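Local coordinates for protein B-cell differentiation antigen CD72 (Mus musculus, PDB 5B1R) that is a B-cell co-receptor, described here by its extracellular C-type lectin-like domain, that recognizes the Sm/RNP self-antigen and inhibits B-cell receptor signalling when coligated with it, at residues S7-Y12 against C16-H21; E27-Y32 against H109-E114; Q72-W77 against W98-S103. The protein carries 2 engineered substitutions. All coordinates share one frame; numbering follows the deposited sequence. Where two conformers were deposited one is given.

From the N terminus, interaction 1 closes first, with only three residues between its segments, and pairs 10-12 with 15-21 as a beta hairpin. Interaction 2 then spans most of the domain, bringing helix 26-35 against strand 109-119 near the end of the chain. Interaction 3 lies within that long excursion and joins the loop after strand 69-70 to strand 97-104 of the second, three-stranded sheet. Interactions 1 and 2 meet directly, since strands 15-21 and 109-119 are neighbours in one sheet and Ser20 N lies 2.9 Å from Ser111 O. Interaction 3 stands apart from interaction 1, their centres about 20 Å from each other, on opposite sides of the chain's centre.

Interaction 1 of 3, residues S7-Y12 against C16-H21; sequences SGWIPY and CFYISH. Engineered in segment 7-12: Ser7 (natural residue Cys).
Phe17, Trp9 and Ile10 bury the most surface where strand 10-12 and the residues leading into it meet 16-21, the second strand of an antiparallel beta hairpin. Ile10 and Phe17 form a hydrogen-bonded pair: Ile10 N donates to Phe17 O (2.8 Å), and Phe17 N returns a bond to Ile10 O (2.8 Å). Their side chains share one face of the sheet. There Tyr12 CB meets the edge of the Phe17 ring at CE2 (3.7 Å), and Ile10 CD1 reaches Ile19 CD1 (3.8 Å). With CG beside the backbone N (chi1 -68°), Trp9 brings its six-membered ring against Tyr18 CB, which sits over one face 3.5 Å from the centroid in a CH-pi contact; the two rings themselves are inclined at 40°. Cys16 CB touches Trp9 CE3 (3.6 Å). Beyond the paired residues a water continues the link, donating to Gly8 O and accepting from Ile19 N. Cys16 SG is disulfide-bonded to Cys5, tying the hairpin to the N-terminal end of this C-type lectin-like domain. Leu59 of helix 57-60 packs on Ile10, Phe17 and Ile19, whereas strand 15-21 also pairs with strand 109-119, and Tyr18 leans on Tyr32 of helix 26-35.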
loop_
_atom_site.group_PDB
_atom_site.type_symbol
_atom_site.label_atom_id
_atom_site.label_comp_id
_atom_site.label_asym_id
_atom_site.label_seq_id
_atom_site.Cartn_x
_atom_site.Cartn_y
_atom_site.Cartn_z
ATOM N N SER A 7 8.473 15.846 -3.781
ATOM C CA SER A 7 7.440 16.502 -2.999
ATOM C C SER A 7 6.162 15.666 -2.916
ATOM O O SER A 7 5.647 15.199 -3.929
ATOM C CB SER A 7 7.124 17.846 -3.663
ATOM O OG SER A 7 6.152 18.563 -2.924
ATOM N N GLY A 8 5.630 15.490 -1.706
ATOM C CA GLY A 8 4.374 14.797 -1.531
ATOM C C GLY A 8 4.479 13.281 -1.483
ATOM O O GLY A 8 3.465 12.607 -1.349
ATOM N N TRP A 9 5.684 12.740 -1.593
ATOM C CA TRP A 9 5.922 11.313 -1.435
ATOM C C TRP A 9 6.597 11.077 -0.091
ATOM O O TRP A 9 7.360 11.924 0.403
ATOM C CB TRP A 9 6.794 10.762 -2.567
ATOM C CG TRP A 9 6.155 10.751 -3.920
ATOM C CD1 TRP A 9 5.815 11.820 -4.667
ATOM C CD2 TRP A 9 5.821 9.591 -4.698
ATOM N NE1 TRP A 9 5.288 11.413 -5.872
ATOM C CE2 TRP A 9 5.280 10.046 -5.917
ATOM C CE3 TRP A 9 5.936 8.209 -4.489
ATOM C CZ2 TRP A 9 4.838 9.170 -6.919
ATOM C CZ3 TRP A 9 5.513 7.349 -5.478
ATOM C CH2 TRP A 9 4.959 7.830 -6.679
ATOM N N ILE A 10 6.322 9.920 0.496
ATOM C CA ILE A 10 6.788 9.609 1.834
ATOM C C ILE A 10 7.998 8.685 1.745
ATOM O O ILE A 10 7.891 7.583 1.210
ATOM C CB ILE A 10 5.661 8.935 2.637
ATOM C CG1 ILE A 10 4.443 9.864 2.680
ATOM C CG2 ILE A 10 6.125 8.551 4.032
ATOM C CD1 ILE A 10 3.114 9.153 2.834
ATOM N N PRO A 11 9.164 9.129 2.256
ATOM C CA PRO A 11 10.387 8.337 2.071
ATOM C C PRO A 11 10.520 7.213 3.081
ATOM O O PRO A 11 10.161 7.380 4.258
ATOM C CB PRO A 11 11.497 9.364 2.309
ATOM C CG PRO A 11 10.876 10.350 3.312
ATOM C CD PRO A 11 9.418 10.429 2.916
ATOM N N TYR A 12 11.070 6.085 2.642
ATOM C CA TYR A 12 11.428 5.023 3.571
ATOM C C TYR A 12 12.466 4.160 2.883
ATOM O O TYR A 12 12.219 3.643 1.799
ATOM C CB TYR A 12 10.215 4.170 3.921
ATOM C CG TYR A 12 10.506 3.093 4.933
ATOM C CD1 TYR A 12 11.014 3.403 6.195
ATOM C CD2 TYR A 12 10.270 1.771 4.632
ATOM C CE1 TYR A 12 11.291 2.411 7.125
ATOM C CE2 TYR A 12 10.513 0.769 5.556
ATOM C CZ TYR A 12 11.041 1.097 6.799
ATOM O OH TYR A 12 11.301 0.122 7.737
ATOM N N CYS A 16 9.718 5.287 -1.988
ATOM C CA CYS A 16 8.856 6.438 -1.787
ATOM C C CYS A 16 7.413 5.963 -1.910
ATOM O O CYS A 16 7.082 5.256 -2.861
ATOM C CB CYS A 16 9.100 7.483 -2.868
ATOM S SG CYS A 16 10.811 8.034 -3.026
ATOM N N PHE A 17 6.560 6.397 -0.982
ATOM C CA PHE A 17 5.140 6.056 -1.033
ATOM C C PHE A 17 4.311 7.254 -1.469
ATOM O O PHE A 17 4.602 8.400 -1.113
ATOM C CB PHE A 17 4.644 5.596 0.328
ATOM C CG PHE A 17 5.357 4.392 0.838
ATOM C CD1 PHE A 17 5.098 3.134 0.310
ATOM C CD2 PHE A 17 6.293 4.514 1.844
ATOM C CE1 PHE A 17 5.778 2.029 0.784
ATOM C CE2 PHE A 17 6.959 3.413 2.321
ATOM C CZ PHE A 17 6.704 2.164 1.794
ATOM N N TYR A 18 3.248 6.956 -2.205
ATOM C CA TYR A 18 2.282 7.952 -2.619
ATOM C C TYR A 18 0.897 7.465 -2.201
ATOM O O TYR A 18 0.463 6.376 -2.623
ATOM C CB TYR A 18 2.334 8.169 -4.138
ATOM C CG TYR A 18 1.245 9.088 -4.612
ATOM C CD1 TYR A 18 1.352 10.459 -4.430
ATOM C CD2 TYR A 18 0.088 8.589 -5.216
ATOM C CE1 TYR A 18 0.338 11.301 -4.847
ATOM C CE2 TYR A 18 -0.909 9.428 -5.633
ATOM C CZ TYR A 18 -0.781 10.781 -5.443
ATOM O OH TYR A 18 -1.767 11.624 -5.860
ATOM N N ILE A 19 0.221 8.251 -1.367
ATOM C CA ILE A 19 -1.155 7.924 -1.004
ATOM C C ILE A 19 -2.099 8.536 -2.034
ATOM O O ILE A 19 -2.123 9.744 -2.215
ATOM C CB ILE A 19 -1.519 8.457 0.400
ATOM C CG1 ILE A 19 -0.570 7.904 1.476
ATOM C CG2 ILE A 19 -2.991 8.141 0.706
ATOM C CD1 ILE A 19 -0.657 8.673 2.789
ATOM N N SER A 20 -2.869 7.696 -2.712
ATOM C CA SER A 20 -3.906 8.189 -3.608
ATOM C C SER A 20 -5.255 8.106 -2.911
ATOM O O SER A 20 -5.744 7.019 -2.611
ATOM C CB SER A 20 -3.944 7.394 -4.907
ATOM O OG SER A 20 -4.889 7.982 -5.789
ATOM N N HIS A 21 -5.849 9.263 -2.640
ATOM C CA HIS A 21 -7.121 9.303 -1.924
ATOM C C HIS A 21 -8.308 8.929 -2.821
ATOM O O HIS A 21 -9.403 8.660 -2.330
ATOM C CB HIS A 21 -7.350 10.685 -1.311
ATOM C CG HIS A 21 -6.267 11.101 -0.373
ATOM N ND1 HIS A 21 -6.076 10.508 0.858
ATOM C CD2 HIS A 21 -5.300 12.040 -0.491
ATOM C CE1 HIS A 21 -5.045 11.071 1.460
ATOM N NE2 HIS A 21 -4.555 12.001 0.661
HETATM O O HOH W 1 1.647 10.577 -0.331
#

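Interaction 2 of 3, residues E27-Y32 against H109-E114; sequences EESQKY and HPSICE. Engineered in segment 109-114: Ser111 (natural residue Cys).
Ser29 of helix 26-35 faces Ser111 of strand 109-119, an engineered serine where the natural residue is cysteine. Direct packing between them is slight: Ser29 OG lies 3.6 Å from Ser111 CB, and the two CB atoms are 3.7 Å apart. Both CB atoms point toward the opposite segment, where Ser29 CA and Ser111 CA are 6.3 Å apart.

Water carries the polar part. One molecule donates to Ser29 OG (2.9 Å) and also hydrogen-bonds Ser111 OG (2.8 Å), with a weak further bond to His109 O. A second joins Ser29 O to Ser111 OG (2.7 Å from the water to OG). Ser111 OG, set between its backbone N and carbonyl carbon (chi1 59°), is thus gripped by two waters; in this engineered form they link Ser29, by its carbonyl O and its OG, to the introduced hydroxyl. Ser29 OG also hydrogen-bonds Ser25 O, just before the helix begins. The one salt bridge, Lys31 NZ to Glu28 OE1 (3.4 Å, weak as a hydrogen bond), stays within the helix.

The covalent tie lies further along: Cys113 is disulfide-bonded to Cys33, the bond from first helix to last strand that is a hallmark of C-type lectin-like domains. Around the contact, Arg24 of strand 23-24 makes a cation-pi contact with Tyr32, Trp70 of strand 69-70 touches both Ser29 and Ser111, and Ser20 of strand 15-21 lies against Ser111.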
loop_
_atom_site.group_PDB
_atom_site.type_symbol
_atom_site.label_atom_id
_atom_site.label_comp_id
_atom_site.label_asym_id
_atom_site.label_seq_id
_atom_site.Cartn_x
_atom_site.Cartn_y
_atom_site.Cartn_z
ATOM N N GLU A 27 -7.956 -3.146 -9.426
ATOM C CA GLU A 27 -7.387 -3.120 -10.764
ATOM C C GLU A 27 -7.125 -1.689 -11.211
ATOM O O GLU A 27 -6.073 -1.401 -11.797
ATOM C CB GLU A 27 -8.337 -3.813 -11.738
ATOM C CG GLU A 27 -7.985 -3.702 -13.207
ATOM C CD GLU A 27 -8.917 -4.534 -14.072
ATOM O OE1 GLU A 27 -8.891 -5.776 -13.944
ATOM O OE2 GLU A 27 -9.684 -3.954 -14.868
ATOM N N GLU A 28 -8.072 -0.785 -10.951
ATOM C CA GLU A 28 -7.863 0.599 -11.375
ATOM C C GLU A 28 -6.785 1.282 -10.520
ATOM O O GLU A 28 -6.055 2.146 -11.016
ATOM C CB GLU A 28 -9.192 1.362 -11.390
ATOM C CG GLU A 28 -10.119 0.931 -12.532
ATOM C CD GLU A 28 -9.533 1.197 -13.908
ATOM O OE1 GLU A 28 -9.062 2.323 -14.137
ATOM O OE2 GLU A 28 -9.573 0.281 -14.764
ATOM N N SER A 29 -6.664 0.886 -9.251
ATOM C CA SER A 29 -5.574 1.390 -8.410
ATOM C C SER A 29 -4.215 0.915 -8.950
ATOM O O SER A 29 -3.255 1.691 -9.029
ATOM C CB SER A 29 -5.760 0.941 -6.952
ATOM O OG SER A 29 -6.972 1.442 -6.391
ATOM N N GLN A 30 -4.132 -0.359 -9.321
ATOM C CA GLN A 30 -2.910 -0.889 -9.924
ATOM C C GLN A 30 -2.539 -0.139 -11.201
ATOM O O GLN A 30 -1.391 0.269 -11.385
ATOM C CB GLN A 30 -3.044 -2.384 -10.205
ATOM C CG GLN A 30 -1.756 -3.008 -10.704
ATOM C CD GLN A 30 -1.850 -4.511 -10.818
ATOM O OE1 GLN A 30 -2.924 -5.059 -11.067
ATOM N NE2 GLN A 30 -0.725 -5.188 -10.633
ATOM N N LYS A 31 -3.529 0.096 -12.054
ATOM C CA LYS A 31 -3.282 0.815 -13.294
ATOM C C LYS A 31 -2.822 2.240 -13.007
ATOM O O LYS A 31 -1.932 2.767 -13.686
ATOM C CB LYS A 31 -4.539 0.812 -14.151
ATOM C CG LYS A 31 -4.784 -0.525 -14.827
ATOM C CD LYS A 31 -6.210 -0.668 -15.372
ATOM C CE LYS A 31 -6.440 0.147 -16.637
ATOM N NZ LYS A 31 -6.611 1.607 -16.389
ATOM N N TYR A 32 -3.411 2.863 -11.998
ATOM C CA TYR A 32 -3.016 4.215 -11.657
ATOM C C TYR A 32 -1.562 4.230 -11.163
ATOM O O TYR A 32 -0.753 5.054 -11.600
ATOM C CB TYR A 32 -3.964 4.843 -10.639
ATOM C CG TYR A 32 -3.559 6.250 -10.369
ATOM C CD1 TYR A 32 -3.686 7.225 -11.346
ATOM C CD2 TYR A 32 -2.980 6.590 -9.161
ATOM C CE1 TYR A 32 -3.266 8.509 -11.110
ATOM C CE2 TYR A 32 -2.565 7.869 -8.920
ATOM C CZ TYR A 32 -2.710 8.826 -9.901
ATOM O OH TYR A 32 -2.286 10.112 -9.679
ATOM N N HIS A 109 -11.772 1.926 -2.980
ATOM C CA HIS A 109 -10.962 2.373 -1.853
ATOM C C HIS A 109 -9.863 3.270 -2.370
ATOM O O HIS A 109 -9.463 3.178 -3.535
ATOM C CB HIS A 109 -10.319 1.180 -1.141
ATOM C CG HIS A 109 -11.311 0.284 -0.481
ATOM N ND1 HIS A 109 -11.997 0.648 0.659
ATOM C CD2 HIS A 109 -11.750 -0.950 -0.816
ATOM C CE1 HIS A 109 -12.823 -0.329 0.995
ATOM N NE2 HIS A 109 -12.688 -1.313 0.121
ATOM N N PRO A 110 -9.324 4.119 -1.490
ATOM C CA PRO A 110 -8.048 4.765 -1.820
ATOM C C PRO A 110 -6.952 3.694 -1.878
ATOM O O PRO A 110 -7.201 2.513 -1.588
ATOM C CB PRO A 110 -7.831 5.714 -0.633
ATOM C CG PRO A 110 -8.549 5.028 0.514
ATOM C CD PRO A 110 -9.778 4.410 -0.115
ATOM N N SER A 111 -5.738 4.102 -2.229
ATOM C CA SER A 111 -4.667 3.133 -2.418
ATOM C C SER A 111 -3.327 3.765 -2.072
ATOM O O SER A 111 -3.234 4.990 -1.876
ATOM C CB SER A 111 -4.669 2.642 -3.870
ATOM O OG SER A 111 -4.483 3.716 -4.783
ATOM N N ILE A 112 -2.296 2.927 -2.006
ATOM C CA ILE A 112 -0.944 3.419 -1.752
ATOM C C ILE A 112 -0.052 2.851 -2.838
ATOM O O ILE A 112 -0.047 1.631 -3.059
ATOM C CB ILE A 112 -0.410 2.990 -0.375
ATOM C CG1 ILE A 112 -1.425 3.339 0.725
ATOM C CG2 ILE A 112 0.958 3.623 -0.120
ATOM C CD1 ILE A 112 -1.175 2.667 2.055
ATOM N N CYS A 113 0.660 3.724 -3.545
ATOM C CA CYS A 113 1.659 3.312 -4.523
ATOM C C CYS A 113 3.053 3.451 -3.926
ATOM O O CYS A 113 3.262 4.205 -2.970
ATOM C CB CYS A 113 1.590 4.189 -5.771
ATOM S SG CYS A 113 -0.004 4.328 -6.602
ATOM N N GLU A 114 4.012 2.756 -4.523
ATOM C CA GLU A 114 5.401 2.986 -4.167
ATOM C C GLU A 114 6.268 2.997 -5.410
ATOM O O GLU A 114 6.006 2.285 -6.391
ATOM C CB GLU A 114 5.919 1.971 -3.159
ATOM C CG GLU A 114 6.240 0.615 -3.673
ATOM C CD GLU A 114 6.951 -0.204 -2.606
ATOM O OE1 GLU A 114 6.277 -0.688 -1.717
ATOM O OE2 GLU A 114 8.193 -0.358 -2.626
HETATM O O HOH W 2 -7.054 4.269 -5.659
HETATM O O HOH W 3 -3.722 3.982 -7.349
#

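Interaction 3 of 3, residues Q72-W77 against W98-S103; sequences QMSKKW and WKRTFS. Unlike the reference sequence in segment 98-103: Lys99 (reference Glu), Phe102 (reference Ile).
Arg100 reaches from strand 97-104 to the loop 72-77 and turns one face of its guanidinium to Ser74 CB. This carbon stands 3.4 Å from the guanidinium plane, over its centre, with Arg100 CZ the nearest atom to Ser74 CB at 3.5 Å. Gln72 O approaches the same group quite differently, at its edge: Arg100 NH1 donates to it over 3.1 Å, and the oxygen lies only 9° out of the guanidinium plane. Arg100 extends through its first two torsions and then bends at chi3 (-59°), which turns the head group to present an edge to one residue and a face to the other. A water closes a small ring, donating to Gln72 O and accepting from Arg100 NH2 (2.9 Å), so the carbonyl receives two bonds. In this C-type lectin-like domain the contact spans the three-stranded antiparallel sheet, joining the loop that leaves strand 69-70 to the outer strand 97-104. Strand 87-94, between them, supplies Asp89, whose OD2 forms a salt bridge with Arg100 NH1 and accepts a hydrogen bond from Ser74 N, so one carboxylate meets both segments.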
loop_
_atom_site.group_PDB
_atom_site.type_symbol
_atom_site.label_atom_id
_atom_site.label_comp_id
_atom_site.label_asym_id
_atom_site.label_seq_id
_atom_site.Cartn_x
_atom_site.Cartn_y
_atom_site.Cartn_z
ATOM N N GLN A 72 -0.456 -4.000 -2.408
ATOM C CA GLN A 72 -0.079 -5.210 -3.120
ATOM C C GLN A 72 -0.559 -6.461 -2.391
ATOM O O GLN A 72 -0.358 -6.611 -1.186
ATOM C CB GLN A 72 1.434 -5.283 -3.232
ATOM C CG GLN A 72 1.920 -6.518 -3.968
ATOM C CD GLN A 72 3.421 -6.690 -3.846
ATOM O OE1 GLN A 72 4.181 -6.084 -4.595
ATOM N NE2 GLN A 72 3.852 -7.496 -2.884
ATOM N N MET A 73 -1.166 -7.378 -3.123
ATOM C CA MET A 73 -1.532 -8.669 -2.573
ATOM C C MET A 73 -0.271 -9.419 -2.131
ATOM O O MET A 73 0.747 -9.431 -2.831
ATOM C CB MET A 73 -2.262 -9.485 -3.641
ATOM C CG MET A 73 -2.745 -10.817 -3.132
ATOM S SD MET A 73 -3.481 -11.867 -4.391
ATOM C CE MET A 73 -2.106 -12.123 -5.503
ATOM N N SER A 74 -0.340 -10.047 -0.960
ATOM C CA SER A 74 0.787 -10.812 -0.434
ATOM C C SER A 74 0.647 -12.272 -0.849
ATOM O O SER A 74 -0.206 -12.996 -0.333
ATOM C CB SER A 74 0.817 -10.680 1.073
ATOM O OG SER A 74 1.860 -11.478 1.582
ATOM N N LYS A 75 1.472 -12.704 -1.795
ATOM C CA LYS A 75 1.325 -14.045 -2.355
ATOM C C LYS A 75 1.621 -15.160 -1.367
ATOM O O LYS A 75 1.130 -16.274 -1.537
ATOM C CB LYS A 75 2.180 -14.208 -3.609
ATOM C CG LYS A 75 1.744 -13.300 -4.733
ATOM C CD LYS A 75 2.557 -13.541 -5.992
ATOM C CE LYS A 75 2.123 -12.614 -7.115
ATOM N NZ LYS A 75 0.647 -12.625 -7.289
ATOM N N LYS A 76 2.410 -14.872 -0.327
ATOM C CA LYS A 76 2.792 -15.935 0.605
ATOM C C LYS A 76 1.586 -16.570 1.283
ATOM O O LYS A 76 1.666 -17.725 1.693
ATOM C CB LYS A 76 3.772 -15.439 1.667
ATOM C CG LYS A 76 3.172 -14.420 2.599
ATOM C CD LYS A 76 4.142 -13.887 3.650
ATOM C CE LYS A 76 4.521 -14.920 4.694
ATOM N NZ LYS A 76 5.280 -14.355 5.876
ATOM N N TRP A 77 0.488 -15.825 1.419
ATOM C CA TRP A 77 -0.681 -16.329 2.123
ATOM C C TRP A 77 -1.697 -16.977 1.199
ATOM O O TRP A 77 -2.695 -17.488 1.678
ATOM C CB TRP A 77 -1.335 -15.212 2.961
ATOM C CG TRP A 77 -0.397 -14.659 3.985
ATOM C CD1 TRP A 77 0.186 -13.417 3.990
ATOM C CD2 TRP A 77 0.123 -15.349 5.130
ATOM N NE1 TRP A 77 1.013 -13.291 5.076
ATOM C CE2 TRP A 77 1.002 -14.461 5.788
ATOM C CE3 TRP A 77 -0.072 -16.625 5.666
ATOM C CZ2 TRP A 77 1.680 -14.811 6.960
ATOM C CZ3 TRP A 77 0.605 -16.968 6.828
ATOM C CH2 TRP A 77 1.468 -16.068 7.459
ATOM N N TRP A 98 -3.216 -1.336 12.243
ATOM C CA TRP A 98 -3.545 -1.651 10.857
ATOM C C TRP A 98 -3.345 -3.147 10.626
ATOM O O TRP A 98 -2.376 -3.726 11.113
ATOM C CB TRP A 98 -2.681 -0.826 9.888
ATOM C CG TRP A 98 -3.041 0.629 9.921
ATOM C CD1 TRP A 98 -2.533 1.587 10.750
ATOM C CD2 TRP A 98 -4.023 1.281 9.109
ATOM N NE1 TRP A 98 -3.136 2.795 10.498
ATOM C CE2 TRP A 98 -4.051 2.634 9.491
ATOM C CE3 TRP A 98 -4.881 0.849 8.095
ATOM C CZ2 TRP A 98 -4.906 3.556 8.907
ATOM C CZ3 TRP A 98 -5.718 1.771 7.506
ATOM C CH2 TRP A 98 -5.731 3.110 7.917
ATOM N N LYS A 99 -4.276 -3.752 9.890
ATOM C CA LYS A 99 -4.215 -5.162 9.541
ATOM C C LYS A 99 -4.416 -5.332 8.045
ATOM O O LYS A 99 -5.085 -4.521 7.406
ATOM C CB LYS A 99 -5.296 -5.951 10.290
ATOM C CG LYS A 99 -5.049 -6.019 11.784
ATOM C CD LYS A 99 -6.086 -6.854 12.498
ATOM C CE LYS A 99 -5.865 -6.800 14.000
ATOM N NZ LYS A 99 -4.765 -7.696 14.465
ATOM N N ARG A 100 -3.832 -6.390 7.494
ATOM C CA ARG A 100 -4.167 -6.808 6.144
ATOM C C ARG A 100 -5.527 -7.504 6.176
ATOM O O ARG A 100 -5.753 -8.392 6.997
ATOM C CB ARG A 100 -3.111 -7.774 5.603
ATOM C CG ARG A 100 -3.389 -8.233 4.181
ATOM C CD ARG A 100 -2.352 -9.236 3.668
ATOM N NE ARG A 100 -1.014 -8.654 3.704
ATOM C CZ ARG A 100 -0.489 -7.909 2.731
ATOM N NH1 ARG A 100 -1.137 -7.745 1.578
ATOM N NH2 ARG A 100 0.695 -7.349 2.914
ATOM N N THR A 101 -6.421 -7.078 5.287
ATOM C CA THR A 101 -7.756 -7.627 5.192
ATOM C C THR A 101 -8.072 -7.930 3.731
ATOM O O THR A 101 -7.461 -7.393 2.806
ATOM C CB THR A 101 -8.798 -6.672 5.748
ATOM O OG1 THR A 101 -8.888 -5.531 4.905
ATOM C CG2 THR A 101 -8.435 -6.221 7.151
ATOM N N PHE A 102 -9.026 -8.814 3.521
ATOM C CA PHE A 102 -9.409 -9.217 2.176
ATOM C C PHE A 102 -10.748 -8.625 1.773
ATOM O O PHE A 102 -11.653 -8.531 2.596
ATOM C CB PHE A 102 -9.461 -10.739 2.106
ATOM C CG PHE A 102 -8.170 -11.393 2.522
ATOM C CD1 PHE A 102 -6.989 -11.105 1.855
ATOM C CD2 PHE A 102 -8.143 -12.317 3.567
ATOM C CE1 PHE A 102 -5.802 -11.710 2.224
ATOM C CE2 PHE A 102 -6.959 -12.939 3.942
ATOM C CZ PHE A 102 -5.785 -12.631 3.267
ATOM N N SER A 103 -10.866 -8.244 0.501
ATOM C CA SER A 103 -12.104 -7.699 -0.056
ATOM C C SER A 103 -12.216 -8.128 -1.498
ATOM O O SER A 103 -11.212 -8.340 -2.161
ATOM C CB SER A 103 -12.125 -6.160 -0.042
ATOM O OG SER A 103 -12.451 -5.659 1.235
HETATM O O HOH W 4 1.876 -6.442 0.445
#